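Local coordinates for protein serine protease inhibitor (Thermoanaerobacter tengcongensis, PDB 2PEF) that probably inhibits serine-type endopeptidases as a member of the serpin family, and can adopt a latent state, at residues M44-A49 against A55-A60. Sequence-based numbering, arbitrary orientation.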
ATOM      1  N   MET A  44      -1.504  -7.737  11.819  1.00 14.88           N
ATOM      2  CA  MET A  44      -0.703  -8.815  12.411  1.00 14.40           C
ATOM      3  C   MET A  44      -0.101  -8.351  13.730  1.00 14.57           C
ATOM      4  O   MET A  44      -0.205  -9.039  14.747  1.00 15.97           O
ATOM      5  CB  MET A  44       0.425  -9.260  11.473  1.00 14.45           C
ATOM      6  CG  MET A  44      -0.005 -10.183  10.341  1.00 13.48           C
ATOM      7  SD  MET A  44       1.386 -11.059   9.603  1.00 16.21           S
ATOM      8  CE  MET A  44       2.290  -9.734   8.808  1.00 16.48           C
ATOM      9  N   THR A  45       0.509  -7.168  13.700  1.00 14.98           N
ATOM     10  CA  THR A  45       1.175  -6.591  14.858  1.00 14.33           C
ATOM     11  C   THR A  45       0.197  -6.375  16.015  1.00 14.93           C
ATOM     12  O   THR A  45       0.540  -6.615  17.170  1.00 15.29           O
ATOM     13  CB  THR A  45       1.878  -5.258  14.495  1.00 14.78           C
ATOM     14  OG1 THR A  45       2.736  -5.458  13.364  1.00 15.89           O
ATOM     15  CG2 THR A  45       2.711  -4.738  15.659  1.00 14.99           C
ATOM     16  N   ALA A  46      -1.024  -5.946  15.692  1.00 15.87           N
ATOM     17  CA  ALA A  46      -2.044  -5.648  16.698  1.00 15.28           C
ATOM     18  C   ALA A  46      -2.465  -6.873  17.510  1.00 15.65           C
ATOM     19  O   ALA A  46      -2.908  -6.741  18.655  1.00 15.91           O
ATOM     20  CB  ALA A  46      -3.262  -4.988  16.050  1.00 16.29           C
ATOM     21  N   ASN A  47      -2.316  -8.057  16.919  1.00 15.56           N
ATOM     22  CA  ASN A  47      -2.643  -9.314  17.596  1.00 14.99           C
ATOM     23  C   ASN A  47      -1.675  -9.674  18.715  1.00 15.05           C
ATOM     24  O   ASN A  47      -1.915 -10.618  19.472  1.00 13.68           O
ATOM     25  CB  ASN A  47      -2.747 -10.455  16.584  1.00 16.57           C
ATOM     26  CG  ASN A  47      -4.109 -10.517  15.931  1.00 15.68           C
ATOM     27  OD1 ASN A  47      -5.064 -11.029  16.516  1.00 16.84           O
ATOM     28  ND2 ASN A  47      -4.212  -9.983  14.721  1.00 16.76           N
ATOM     29  N   GLY A  48      -0.585  -8.919  18.810  1.00 15.40           N
ATOM     30  CA  GLY A  48       0.370  -9.075  19.901  1.00 14.92           C
ATOM     31  C   GLY A  48       0.188  -8.019  20.972  1.00 15.99           C
ATOM     32  O   GLY A  48       0.837  -8.072  22.015  1.00 15.76           O
ATOM     33  N   ALA A  49      -0.695  -7.058  20.715  1.00 15.96           N
ATOM     34  CA  ALA A  49      -0.914  -5.943  21.634  1.00 16.27           C
ATOM     35  C   ALA A  49      -2.008  -6.237  22.657  1.00 15.97           C
ATOM     36  O   ALA A  49      -2.881  -7.077  22.426  1.00 17.03           O
ATOM     37  CB  ALA A  49      -1.231  -4.675  20.856  1.00 16.61           C
ATOM     38  N   ALA A  55      -6.099  -1.141  21.959  1.00 16.33           N
ATOM     39  CA  ALA A  55      -7.274  -0.293  21.726  1.00 16.79           C
ATOM     40  C   ALA A  55      -6.975   0.827  20.731  1.00 17.74           C
ATOM     41  O   ALA A  55      -7.795   1.126  19.857  1.00 18.33           O
ATOM     42  CB  ALA A  55      -7.785   0.277  23.041  1.00 16.12           C
ATOM     43  N   GLN A  56      -5.789   1.422  20.855  1.00 17.70           N
ATOM     44  CA  GLN A  56      -5.335   2.458  19.932  1.00 17.30           C
ATOM     45  C   GLN A  56      -5.120   1.917  18.516  1.00 17.28           C
ATOM     46  O   GLN A  56      -5.504   2.562  17.538  1.00 17.53           O
ATOM     47  CB  GLN A  56      -4.051   3.108  20.446  1.00 17.40           C
ATOM     48  CG  GLN A  56      -4.243   3.996  21.661  1.00 16.15           C
ATOM     49  CD  GLN A  56      -2.930   4.440  22.277  1.00 17.76           C
ATOM     50  OE1 GLN A  56      -1.858   4.251  21.696  1.00 17.89           O
ATOM     51  NE2 GLN A  56      -3.007   5.037  23.460  1.00 16.31           N
ATOM     52  N   MET A  57      -4.506   0.739  18.411  1.00 16.81           N
ATOM     53  CA  MET A  57      -4.265   0.113  17.110  1.00 16.51           C
ATOM     54  C   MET A  57      -5.566  -0.306  16.426  1.00 16.59           C
ATOM     55  O   MET A  57      -5.751  -0.041  15.239  1.00 16.11           O
ATOM     56  CB  MET A  57      -3.311  -1.079  17.232  1.00 16.34           C
ATOM     57  CG  MET A  57      -1.867  -0.692  17.505  1.00 17.45           C
ATOM     58  SD  MET A  57      -0.736  -2.086  17.385  1.00 19.06           S
ATOM     59  CE  MET A  57      -0.500  -2.156  15.613  1.00 17.74           C
ATOM     60  N   GLU A  58      -6.463  -0.944  17.182  1.00 16.24           N
ATOM     61  CA  GLU A  58      -7.790  -1.322  16.679  1.00 17.75           C
ATOM     62  C   GLU A  58      -8.523  -0.118  16.086  1.00 16.89           C
ATOM     63  O   GLU A  58      -9.095  -0.199  14.994  1.00 18.50           O
ATOM     64  CB  GLU A  58      -8.641  -1.935  17.798  1.00 17.75           C
ATOM     65  CG  GLU A  58      -8.245  -3.351  18.202  1.00 18.75           C
ATOM     66  CD  GLU A  58      -9.101  -3.910  19.330  1.00 18.44           C
ATOM     67  OE1 GLU A  58      -9.466  -5.101  19.254  1.00 21.44           O
ATOM     68  OE2 GLU A  58      -9.404  -3.170  20.296  1.00 20.80           O
ATOM     69  N   LYS A  59      -8.502   0.992  16.822  1.00 17.34           N
ATOM     70  CA  LYS A  59      -9.164   2.226  16.407  1.00 16.92           C
ATOM     71  C   LYS A  59      -8.510   2.866  15.182  1.00 16.31           C
ATOM     72  O   LYS A  59      -9.204   3.375  14.303  1.00 15.56           O
ATOM     73  CB  LYS A  59      -9.202   3.227  17.565  1.00 17.55           C
ATOM     74  CG  LYS A  59     -10.066   4.445  17.299  1.00 20.67           C
ATOM     75  N   ALA A  60      -7.179   2.854  15.140  1.00 15.91           N
ATOM     76  CA  ALA A  60      -6.427   3.394  14.007  1.00 16.24           C
ATOM     77  C   ALA A  60      -6.722   2.644  12.711  1.00 16.39           C
ATOM     78  O   ALA A  60      -6.861   3.253  11.647  1.00 16.69           O
ATOM     79  CB  ALA A  60      -4.933   3.374  14.299  1.00 16.32           C
TER
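Met57 sends its side chain out nearly straight from helix 51-62, CG anti to its own carbonyl carbon and chi2 extended, then bends at chi3 (82°) so that SD and CE lie against Thr45, Ala46 and Ala49. The terminal methyl touches the C-terminal part of helix 35-46: CE is 3.8 Å from the backbone N of Ala46 and 4.0 Å from Ala46 CB. The sulfur rests against the same residue, with SD 3.9 Å from Ala46 CA, and reaches Ala49 CB more distantly, at 4.4 Å. Thr45 meets the methyl with its carbon branch, CG2 being 4.1 Å from Met57 CE, and the two side chains cross at about a right angle. The Thr45 hydroxyl turns back into its own helix, where OG1 is hydrogen-bonded to Ala41 O. A type I beta turn from Ala46 to Ala49, with Ala49 N bonded to Ala46 O at 3.0 Å, places both alanine methyls along one thioether. The result is a small van der Waals contact, apolar in its side chains, between one helix and the C-terminal part and following turn of another, buried within the serpin fold. Beyond it, Phe294 packs on Thr45 and Ala49, and Met283 on Met57, both from loops, while Met44, pointing away from Met57, packs on strand 87-98 and helix 106-116, and Leu160 of strand 158-169 touches both Met44 and Thr45.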